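Local structure of MW1564 protein (Staphylococcus aureus, 3NTV) at residues I30-R44 with P53-Q65. The protein probably transfers a methyl group from S-adenosylmethionine to a hydroxyl of its substrate, as a putative caffeoyl-CoA O-methyltransferase. Residues are numbered along the deposited sequence; the frame is centred on the assembly and turned at random.
Sequences IDLHQHQNSSIEVLR and PIVDRLTLDLIKQ. With SO4 (sulfate ion), chain C.
Ile30 and Arg44, at the two ends of segment 30-44, come closest to Leu58 and Ile54 of segment 53-65, with CA atoms 6.8 and 7.2 Å apart, so the turn from helix 22-33 to helix 43-49 arches over the start of helix 57-70. Under the arch lies Arg57, long enough to span it: CG stands anti to the backbone N (chi1 -177°) and a bend at chi2 (66°) carries the guanidinium between Glu41 on one face and His33 CB on the other. The salt bridge from Arg57 NH1 to Glu41 OE2 is long, 3.5 Å, and water 1 joins the same two atoms. Asp61 OD2 takes a salt-bridging hydrogen bond from Arg57 NE on its syn side and, through its anti lone pair, the N-H of His33 ND1 at 2.6 Å. His33 NE2 accepts from the backbone N of Phe218 of the second subunit; bonds at both nitrogens fix the ring's rotation, and the carboxylate probably polarises it. Leu58 CD2 makes a CH-pi contact over one His33 face, 3.9 Å from the ring centroid. Arg44, tethered through NE to Glu41 OE2, gives NH2 to Val55 O at 2.9 Å; its flat group is sandwiched between Ile54 CD1 and Arg57 CB, apolar groups suited to guanidinium faces. Tyr84 OH hydrogen-bonds both Glu41 OE1 and Arg44 NH2. This largely buried salt-bridge network joins helices 22-33 and 43-49 to helix 57-70, which leads into strand 74-78 of the Rossmann-fold sheet, beside the dimer interface.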
loop_
_atom_site.group_PDB
_atom_site.type_symbol
_atom_site.label_atom_id
_atom_site.label_comp_id
_atom_site.label_asym_id
_atom_site.label_seq_id
_atom_site.Cartn_x
_atom_site.Cartn_y
_atom_site.Cartn_z
ATOM N N ILE A 30 -5.294 -5.262 -12.398
ATOM C CA ILE A 30 -6.587 -5.884 -12.057
ATOM C C ILE A 30 -6.680 -7.268 -12.714
ATOM O O ILE A 30 -7.120 -8.219 -12.066
ATOM C CB ILE A 30 -7.784 -4.935 -12.361
ATOM C CG1 ILE A 30 -7.745 -3.698 -11.410
ATOM C CG2 ILE A 30 -9.144 -5.671 -12.233
ATOM C CD1 ILE A 30 -8.603 -2.525 -11.801
ATOM N N ASP A 31 -6.174 -7.400 -13.971
ATOM C CA ASP A 31 -6.116 -8.688 -14.674
ATOM C C ASP A 31 -5.271 -9.695 -13.894
ATOM O O ASP A 31 -5.668 -10.854 -13.780
ATOM C CB ASP A 31 -5.587 -8.512 -16.114
ATOM C CG ASP A 31 -6.575 -7.871 -17.078
ATOM O OD1 ASP A 31 -7.795 -7.914 -16.800
ATOM O OD2 ASP A 31 -6.129 -7.334 -18.118
ATOM N N LEU A 32 -4.130 -9.248 -13.306
ATOM C CA LEU A 32 -3.307 -10.147 -12.479
ATOM C C LEU A 32 -4.094 -10.602 -11.245
ATOM O O LEU A 32 -3.976 -11.761 -10.847
ATOM C CB LEU A 32 -1.998 -9.468 -12.028
ATOM C CG LEU A 32 -0.868 -9.398 -13.064
ATOM C CD1 LEU A 32 0.234 -8.484 -12.589
ATOM C CD2 LEU A 32 -0.291 -10.792 -13.364
ATOM N N HIS A 33 -4.922 -9.694 -10.682
ATOM C CA HIS A 33 -5.739 -9.973 -9.499
ATOM C C HIS A 33 -6.939 -10.885 -9.779
ATOM O O HIS A 33 -7.527 -11.409 -8.831
ATOM C CB HIS A 33 -6.202 -8.664 -8.839
ATOM C CG HIS A 33 -5.138 -7.951 -8.059
ATOM N ND1 HIS A 33 -5.457 -7.183 -6.953
ATOM C CD2 HIS A 33 -3.796 -7.890 -8.260
ATOM C CE1 HIS A 33 -4.312 -6.682 -6.515
ATOM N NE2 HIS A 33 -3.284 -7.087 -7.260
ATOM N N GLN A 34 -7.292 -11.105 -11.063
ATOM C CA GLN A 34 -8.450 -11.951 -11.411
ATOM C C GLN A 34 -8.434 -13.371 -10.823
ATOM O O GLN A 34 -9.500 -13.930 -10.559
ATOM C CB GLN A 34 -8.753 -11.939 -12.919
ATOM C CG GLN A 34 -9.156 -10.577 -13.488
ATOM C CD GLN A 34 -10.358 -9.953 -12.824
ATOM O OE1 GLN A 34 -11.495 -10.405 -12.969
ATOM N NE2 GLN A 34 -10.130 -8.879 -12.098
ATOM N N HIS A 35 -7.232 -13.914 -10.544
ATOM C CA HIS A 35 -7.029 -15.230 -9.929
ATOM C C HIS A 35 -7.601 -15.282 -8.500
ATOM O O HIS A 35 -8.080 -16.336 -8.077
ATOM C CB HIS A 35 -5.529 -15.588 -9.903
ATOM C CG HIS A 35 -4.858 -15.561 -11.246
ATOM N ND1 HIS A 35 -4.327 -14.388 -11.768
ATOM C CD2 HIS A 35 -4.615 -16.573 -12.112
ATOM C CE1 HIS A 35 -3.794 -14.723 -12.934
ATOM N NE2 HIS A 35 -3.946 -16.027 -13.185
ATOM N N GLN A 36 -7.558 -14.148 -7.766
ATOM C CA GLN A 36 -8.065 -14.041 -6.391
ATOM C C GLN A 36 -9.498 -13.468 -6.276
ATOM O O GLN A 36 -9.877 -12.948 -5.219
ATOM C CB GLN A 36 -7.043 -13.361 -5.441
ATOM C CG GLN A 36 -6.717 -11.893 -5.751
ATOM C CD GLN A 36 -5.381 -11.463 -5.197
ATOM O OE1 GLN A 36 -4.327 -12.027 -5.521
ATOM N NE2 GLN A 36 -5.389 -10.423 -4.375
ATOM N N ASN A 37 -10.301 -13.608 -7.352
ATOM C CA ASN A 37 -11.699 -13.174 -7.399
ATOM C C ASN A 37 -12.557 -13.978 -6.427
ATOM O O ASN A 37 -12.589 -15.211 -6.506
ATOM C CB ASN A 37 -12.282 -13.335 -8.818
ATOM C CG ASN A 37 -12.147 -12.139 -9.730
ATOM O OD1 ASN A 37 -12.788 -12.055 -10.775
ATOM N ND2 ASN A 37 -11.306 -11.197 -9.378
ATOM N N SER A 38 -13.244 -13.276 -5.510
ATOM C CA SER A 38 -14.170 -13.895 -4.563
ATOM C C SER A 38 -15.561 -13.930 -5.218
ATOM O O SER A 38 -15.754 -13.308 -6.266
ATOM C CB SER A 38 -14.196 -13.118 -3.245
ATOM O OG SER A 38 -14.544 -11.755 -3.424
ATOM N N SER A 39 -16.515 -14.676 -4.623
ATOM C CA SER A 39 -17.894 -14.791 -5.127
ATOM C C SER A 39 -18.616 -13.432 -5.208
ATOM O O SER A 39 -19.431 -13.226 -6.109
ATOM C CB SER A 39 -18.705 -15.760 -4.266
ATOM O OG SER A 39 -18.541 -15.498 -2.880
ATOM N N ILE A 40 -18.283 -12.504 -4.294
ATOM C CA ILE A 40 -18.885 -11.166 -4.234
ATOM C C ILE A 40 -18.431 -10.177 -5.325
ATOM O O ILE A 40 -19.089 -9.154 -5.531
ATOM C CB ILE A 40 -18.936 -10.552 -2.807
ATOM C CG1 ILE A 40 -17.546 -10.503 -2.116
ATOM C CG2 ILE A 40 -20.032 -11.220 -1.945
ATOM C CD1 ILE A 40 -17.204 -11.635 -1.083
ATOM N N GLU A 41 -17.349 -10.502 -6.054
ATOM C CA GLU A 41 -16.839 -9.655 -7.144
ATOM C C GLU A 41 -17.890 -9.372 -8.225
ATOM O O GLU A 41 -17.866 -8.309 -8.844
ATOM C CB GLU A 41 -15.537 -10.235 -7.733
ATOM C CG GLU A 41 -14.677 -9.225 -8.490
ATOM C CD GLU A 41 -14.318 -7.929 -7.780
ATOM O OE1 GLU A 41 -14.203 -7.925 -6.531
ATOM O OE2 GLU A 41 -14.117 -6.917 -8.486
ATOM N N VAL A 42 -18.870 -10.287 -8.381
ATOM C CA VAL A 42 -19.996 -10.164 -9.312
ATOM C C VAL A 42 -20.796 -8.860 -9.070
ATOM O O VAL A 42 -21.365 -8.318 -10.017
ATOM C CB VAL A 42 -20.887 -11.441 -9.263
ATOM C CG1 VAL A 42 -22.008 -11.385 -10.298
ATOM C CG2 VAL A 42 -20.046 -12.700 -9.467
ATOM N N LEU A 43 -20.787 -8.327 -7.822
ATOM C CA LEU A 43 -21.489 -7.083 -7.480
ATOM C C LEU A 43 -20.877 -5.806 -8.071
ATOM O O LEU A 43 -21.565 -4.786 -8.123
ATOM C CB LEU A 43 -21.684 -6.937 -5.968
ATOM C CG LEU A 43 -22.623 -7.954 -5.324
ATOM C CD1 LEU A 43 -22.347 -8.061 -3.864
ATOM C CD2 LEU A 43 -24.101 -7.593 -5.566
ATOM N N ARG A 44 -19.595 -5.854 -8.505
ATOM C CA ARG A 44 -18.921 -4.706 -9.145
ATOM C C ARG A 44 -19.723 -4.288 -10.394
ATOM O O ARG A 44 -19.926 -3.098 -10.637
ATOM C CB ARG A 44 -17.462 -5.065 -9.516
ATOM C CG ARG A 44 -16.660 -3.871 -10.044
ATOM C CD ARG A 44 -15.152 -4.088 -9.999
ATOM N NE ARG A 44 -14.630 -4.160 -8.627
ATOM C CZ ARG A 44 -14.339 -3.108 -7.867
ATOM N NH1 ARG A 44 -14.534 -1.876 -8.323
ATOM N NH2 ARG A 44 -13.860 -3.279 -6.644
ATOM N N PRO A 53 -21.359 4.001 -6.243
ATOM C CA PRO A 53 -19.899 4.010 -6.072
ATOM C C PRO A 53 -19.437 2.832 -5.211
ATOM O O PRO A 53 -20.002 2.621 -4.149
ATOM C CB PRO A 53 -19.639 5.347 -5.372
ATOM C CG PRO A 53 -20.886 5.619 -4.595
ATOM C CD PRO A 53 -22.024 4.973 -5.348
ATOM N N ILE A 54 -18.483 2.034 -5.683
ATOM C CA ILE A 54 -17.906 0.971 -4.845
ATOM C C ILE A 54 -16.415 1.222 -4.750
ATOM O O ILE A 54 -15.860 1.888 -5.619
ATOM C CB ILE A 54 -18.275 -0.523 -5.105
ATOM C CG1 ILE A 54 -17.768 -1.053 -6.464
ATOM C CG2 ILE A 54 -19.771 -0.805 -4.837
ATOM C CD1 ILE A 54 -17.563 -2.550 -6.534
ATOM N N VAL A 55 -15.777 0.709 -3.687
ATOM C CA VAL A 55 -14.333 0.848 -3.476
ATOM C C VAL A 55 -13.591 0.287 -4.710
ATOM O O VAL A 55 -13.997 -0.750 -5.238
ATOM C CB VAL A 55 -13.925 0.114 -2.163
ATOM C CG1 VAL A 55 -12.418 0.185 -1.918
ATOM C CG2 VAL A 55 -14.692 0.683 -0.966
ATOM N N ASP A 56 -12.504 0.946 -5.146
ATOM C CA ASP A 56 -11.757 0.443 -6.291
ATOM C C ASP A 56 -11.034 -0.860 -5.984
ATOM O O ASP A 56 -10.632 -1.111 -4.842
ATOM C CB ASP A 56 -10.818 1.494 -6.857
ATOM C CG ASP A 56 -11.574 2.639 -7.502
ATOM O OD1 ASP A 56 -12.239 2.404 -8.533
ATOM O OD2 ASP A 56 -11.574 3.740 -6.931
ATOM N N ARG A 57 -10.908 -1.714 -7.002
ATOM C CA ARG A 57 -10.305 -3.023 -6.849
ATOM C C ARG A 57 -8.901 -3.043 -6.239
ATOM O O ARG A 57 -8.654 -3.822 -5.319
ATOM C CB ARG A 57 -10.326 -3.798 -8.178
ATOM C CG ARG A 57 -9.756 -5.214 -8.056
ATOM C CD ARG A 57 -10.632 -6.116 -7.172
ATOM N NE ARG A 57 -10.013 -7.421 -6.943
ATOM C CZ ARG A 57 -10.174 -8.481 -7.725
ATOM N NH1 ARG A 57 -10.935 -8.404 -8.812
ATOM N NH2 ARG A 57 -9.556 -9.617 -7.444
ATOM N N LEU A 58 -7.972 -2.237 -6.774
ATOM C CA LEU A 58 -6.604 -2.293 -6.245
ATOM C C LEU A 58 -6.533 -1.753 -4.825
ATOM O O LEU A 58 -5.791 -2.285 -3.999
ATOM C CB LEU A 58 -5.600 -1.595 -7.186
ATOM C CG LEU A 58 -5.495 -2.236 -8.590
ATOM C CD1 LEU A 58 -4.490 -1.488 -9.451
ATOM C CD2 LEU A 58 -5.105 -3.719 -8.516
ATOM N N THR A 59 -7.348 -0.736 -4.530
ATOM C CA THR A 59 -7.429 -0.177 -3.155
ATOM C C THR A 59 -7.961 -1.265 -2.209
ATOM O O THR A 59 -7.402 -1.492 -1.134
ATOM C CB THR A 59 -8.411 1.012 -3.156
ATOM O OG1 THR A 59 -7.768 2.095 -3.859
ATOM C CG2 THR A 59 -8.786 1.457 -1.739
ATOM N N LEU A 60 -9.047 -1.926 -2.602
ATOM C CA LEU A 60 -9.623 -2.992 -1.784
ATOM C C LEU A 60 -8.617 -4.092 -1.540
ATOM O O LEU A 60 -8.471 -4.536 -0.413
ATOM C CB LEU A 60 -10.875 -3.569 -2.462
ATOM C CG LEU A 60 -11.450 -4.771 -1.747
ATOM C CD1 LEU A 60 -12.390 -4.335 -0.634
ATOM C CD2 LEU A 60 -12.064 -5.728 -2.737
ATOM N N ASP A 61 -7.899 -4.534 -2.586
ATOM C CA ASP A 61 -6.950 -5.625 -2.403
ATOM C C ASP A 61 -5.750 -5.278 -1.515
ATOM O O ASP A 61 -5.271 -6.130 -0.770
ATOM C CB ASP A 61 -6.582 -6.249 -3.742
ATOM C CG ASP A 61 -7.728 -7.054 -4.351
ATOM O OD1 ASP A 61 -8.707 -7.370 -3.617
ATOM O OD2 ASP A 61 -7.634 -7.403 -5.533
ATOM N N LEU A 62 -5.357 -4.007 -1.509
ATOM C CA LEU A 62 -4.340 -3.545 -0.580
ATOM C C LEU A 62 -4.877 -3.605 0.861
ATOM O O LEU A 62 -4.173 -4.088 1.754
ATOM C CB LEU A 62 -3.891 -2.105 -0.898
ATOM C CG LEU A 62 -2.971 -1.448 0.163
ATOM C CD1 LEU A 62 -1.643 -2.231 0.343
ATOM C CD2 LEU A 62 -2.607 -0.031 -0.276
ATOM N N ILE A 63 -6.115 -3.129 1.077
ATOM C CA ILE A 63 -6.710 -3.121 2.437
ATOM C C ILE A 63 -6.851 -4.557 2.958
ATOM O O ILE A 63 -6.555 -4.817 4.122
ATOM C CB ILE A 63 -8.050 -2.355 2.464
ATOM C CG1 ILE A 63 -7.843 -0.849 2.105
ATOM C CG2 ILE A 63 -8.672 -2.464 3.867
ATOM C CD1 ILE A 63 -9.185 -0.136 1.760
ATOM N N LYS A 64 -7.249 -5.504 2.079
ATOM C CA LYS A 64 -7.357 -6.918 2.447
ATOM C C LYS A 64 -5.970 -7.420 2.907
ATOM O O LYS A 64 -5.886 -8.161 3.873
ATOM C CB LYS A 64 -7.879 -7.732 1.264
ATOM C CG LYS A 64 -9.344 -7.398 0.956
ATOM C CD LYS A 64 -9.926 -8.261 -0.148
ATOM C CE LYS A 64 -10.235 -9.684 0.264
ATOM N NZ LYS A 64 -10.890 -10.405 -0.873
ATOM N N GLN A 65 -4.879 -6.994 2.222
ATOM C CA GLN A 65 -3.525 -7.378 2.594
ATOM C C GLN A 65 -3.160 -6.795 3.974
ATOM O O GLN A 65 -2.526 -7.464 4.775
ATOM C CB GLN A 65 -2.534 -6.922 1.500
ATOM C CG GLN A 65 -1.196 -7.633 1.547
ATOM C CD GLN A 65 -1.160 -8.921 0.744
ATOM O OE1 GLN A 65 -0.349 -9.082 -0.168
ATOM N NE2 GLN A 65 -2.001 -9.885 1.080
HETATM S S SO4 C . -18.940 -0.495 -0.804
HETATM O O1 SO4 C . -18.530 -1.142 0.465
HETATM O O2 SO4 C . -20.167 -1.136 -1.251
HETATM O O3 SO4 C . -19.191 0.947 -0.545
HETATM O O4 SO4 C . -17.807 -0.593 -1.743
HETATM O O HOH W 1 -12.097 -6.027 -10.414
HETATM O O HOH W 2 -14.650 0.978 -8.064
#